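Local coordinates for ABC transporter, solute-binding protein (Staphylococcus aureus, PDB 6LKK) that binds glucose 6-phosphate in a cleft between two lobes and, as an extracellular lipoprotein of the solute-binding family, takes part in two-component signal transmission, at residues L96-V101 and N214-A219. Sequence-based numbering, arbitrary orientation.
Sequences LLMPTV and NVDGIA. With G6P (6-O-phosphono-alpha-D-glucopyranose), chain B.
With CG anti to its backbone N (chi1 -169°), Met-98 carries that atom to 3.4 Å from O2 of glucose 6-phosphate, while Asn-214, paired with it across the strands, has CG beside its own N (chi1 -60°) and turns its amide to the same hydroxyl. Asp-216, with a similar first torsion, adds a carboxylate on the same face of the strand pair. The case illustrates how antiparallel pairing can align a binding surface. Met-98 and Asn-214 form a hydrogen-bonded pair: Met-98 N donates to Asn-214 O at 2.8 Å and Asn-214 N returns a bond to Met-98 O at 2.9 Å. Farther along, Asp-216 N donates to Leu-96 O at 2.8 Å, and the reciprocal bond from Leu-96 N is weak.

Alternation along the strand presents two polar groups, two residues apart, to the sugar. Asn-214 ND2 gives an almost straight bond (170°) to O2, 3.0 Å away. That hydroxyl in turn donates to Asp-216 OD1, while O3 donates to Asp-216 OD2 at 2.7 Å, so the carboxylate grips neighbouring hydroxyls with separate oxygens. Gln-142 donates to Asn-214 OD1, and Tyr-9, itself a pocket residue, is hydrogen-bonded to Asp-216 OD2; both bonds should restrain the rotation of the flat groups. Carbon atoms pack around these polar groups: besides Met-98 CG, Thr-100 CG2 sits 3.5 Å from Asn-214 ND2, the two side chains crossing nearly at right angles. On the reverse face, Leu-97 and Val-215 lie side by side, CD2 against CG2.

Thr-36, Gly-58, Thr-138, Thr-139 and Thr-170 are further hydrogen-bond partners of the ligand. Through Asn-214 and Asp-216, this antiparallel strand pair forms part of the buried ligand pocket of a periplasmic-binding-protein fold.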
loop_
_atom_site.group_PDB
_atom_site.type_symbol
_atom_site.label_atom_id
_atom_site.label_comp_id
_atom_site.label_asym_id
_atom_site.label_seq_id
_atom_site.Cartn_x
_atom_site.Cartn_y
_atom_site.Cartn_z
ATOM N N LEU A 96 -5.205 -2.055 7.258
ATOM C CA LEU A 96 -4.671 -3.315 6.756
ATOM C C LEU A 96 -3.153 -3.279 6.830
ATOM O O LEU A 96 -2.538 -2.212 6.863
ATOM C CB LEU A 96 -5.096 -3.591 5.308
ATOM C CG LEU A 96 -6.528 -4.033 4.998
ATOM C CD1 LEU A 96 -6.662 -4.235 3.496
ATOM C CD2 LEU A 96 -6.915 -5.306 5.744
ATOM N N LEU A 97 -2.558 -4.468 6.847
ATOM C CA LEU A 97 -1.115 -4.630 6.734
ATOM C C LEU A 97 -0.795 -5.089 5.319
ATOM O O LEU A 97 -1.351 -6.085 4.848
ATOM C CB LEU A 97 -0.594 -5.647 7.750
ATOM C CG LEU A 97 -0.990 -5.387 9.205
ATOM C CD1 LEU A 97 -0.491 -6.506 10.096
ATOM C CD2 LEU A 97 -0.454 -4.048 9.677
ATOM N N MET A 98 0.089 -4.361 4.642
ATOM C CA MET A 98 0.400 -4.630 3.238
ATOM C C MET A 98 1.905 -4.758 3.064
ATOM O O MET A 98 2.617 -3.739 3.006
ATOM C CB MET A 98 -0.145 -3.536 2.332
ATOM C CG MET A 98 -0.087 -3.886 0.854
ATOM S SD MET A 98 -1.237 -5.192 0.408
ATOM C CE MET A 98 -2.776 -4.291 0.527
ATOM N N PRO A 99 2.432 -5.975 2.974
ATOM C CA PRO A 99 3.846 -6.127 2.623
ATOM C C PRO A 99 4.120 -5.587 1.230
ATOM O O PRO A 99 3.343 -5.800 0.297
ATOM C CB PRO A 99 4.072 -7.643 2.691
ATOM C CG PRO A 99 2.966 -8.165 3.533
ATOM C CD PRO A 99 1.798 -7.271 3.271
ATOM N N THR A 100 5.227 -4.865 1.100
ATOM C CA THR A 100 5.777 -4.595 -0.214
ATOM C C THR A 100 6.581 -5.808 -0.664
ATOM O O THR A 100 7.108 -6.563 0.157
ATOM C CB THR A 100 6.650 -3.338 -0.195
ATOM O OG1 THR A 100 7.735 -3.513 0.722
ATOM C CG2 THR A 100 5.828 -2.129 0.223
ATOM N N VAL A 101 6.636 -6.022 -1.978
ATOM C CA VAL A 101 7.233 -7.232 -2.526
ATOM C C VAL A 101 7.971 -6.913 -3.816
ATOM O O VAL A 101 7.749 -5.883 -4.454
ATOM C CB VAL A 101 6.183 -8.335 -2.801
ATOM C CG1 VAL A 101 5.424 -8.694 -1.530
ATOM C CG2 VAL A 101 5.218 -7.907 -3.897
ATOM N N ASN A 214 3.762 -2.062 5.017
ATOM C CA ASN A 214 2.913 -0.881 5.038
ATOM C C ASN A 214 1.757 -1.097 6.004
ATOM O O ASN A 214 1.070 -2.121 5.946
ATOM C CB ASN A 214 2.358 -0.580 3.647
ATOM C CG ASN A 214 3.437 -0.318 2.625
ATOM O OD1 ASN A 214 4.601 -0.109 2.968
ATOM N ND2 ASN A 214 3.053 -0.316 1.353
ATOM N N VAL A 215 1.531 -0.127 6.880
ATOM C CA VAL A 215 0.321 -0.076 7.686
ATOM C C VAL A 215 -0.619 0.885 6.968
ATOM O O VAL A 215 -0.486 2.108 7.081
ATOM C CB VAL A 215 0.606 0.359 9.126
ATOM C CG1 VAL A 215 -0.665 0.280 9.963
ATOM C CG2 VAL A 215 1.700 -0.509 9.739
ATOM N N ASP A 216 -1.550 0.330 6.196
ATOM C CA ASP A 216 -2.528 1.144 5.487
ATOM C C ASP A 216 -3.519 1.748 6.476
ATOM O O ASP A 216 -3.857 1.141 7.494
ATOM C CB ASP A 216 -3.269 0.304 4.446
ATOM C CG ASP A 216 -2.362 -0.188 3.329
ATOM O OD1 ASP A 216 -1.165 0.175 3.307
ATOM O OD2 ASP A 216 -2.855 -0.942 2.463
ATOM N N GLY A 217 -3.991 2.961 6.169
ATOM C CA GLY A 217 -4.818 3.709 7.092
ATOM C C GLY A 217 -6.099 4.214 6.456
ATOM O O GLY A 217 -6.297 4.141 5.237
ATOM N N ILE A 218 -6.980 4.726 7.320
ATOM C CA ILE A 218 -8.239 5.351 6.932
ATOM C C ILE A 218 -8.364 6.669 7.680
ATOM O O ILE A 218 -8.076 6.739 8.880
ATOM C CB ILE A 218 -9.456 4.455 7.243
ATOM C CG1 ILE A 218 -9.409 3.172 6.421
ATOM C CG2 ILE A 218 -10.758 5.197 6.958
ATOM C CD1 ILE A 218 -10.366 2.111 6.916
ATOM N N ALA A 219 -8.823 7.706 6.981
ATOM C CA ALA A 219 -8.950 9.033 7.564
ATOM C C ALA A 219 -10.224 9.704 7.070
ATOM O O ALA A 219 -10.680 9.464 5.947
ATOM C CB ALA A 219 -7.742 9.914 7.225
HETATM C C1 G6P B . 0.780 0.812 -1.242
HETATM C C2 G6P B . -0.263 0.625 -0.112
HETATM C C3 G6P B . -1.657 0.435 -0.582
HETATM C C4 G6P B . -1.933 1.247 -1.767
HETATM C C5 G6P B . -1.104 0.722 -2.935
HETATM C C6 G6P B . -1.247 1.618 -4.124
HETATM O O1 G6P B . 1.844 -0.074 -1.062
HETATM O O2 G6P B . 0.098 -0.499 0.708
HETATM O O3 G6P B . -2.586 0.845 0.513
HETATM O O4 G6P B . -3.334 1.158 -2.125
HETATM O O5 G6P B . 0.336 0.634 -2.626
HETATM O O6 G6P B . -0.836 2.918 -3.763
HETATM P P G6P B . 0.277 3.742 -4.732
HETATM O O1P G6P B . 0.429 5.146 -4.172
HETATM O O2P G6P B . -0.238 3.810 -6.183
HETATM O O3P G6P B . 1.585 3.041 -4.689
#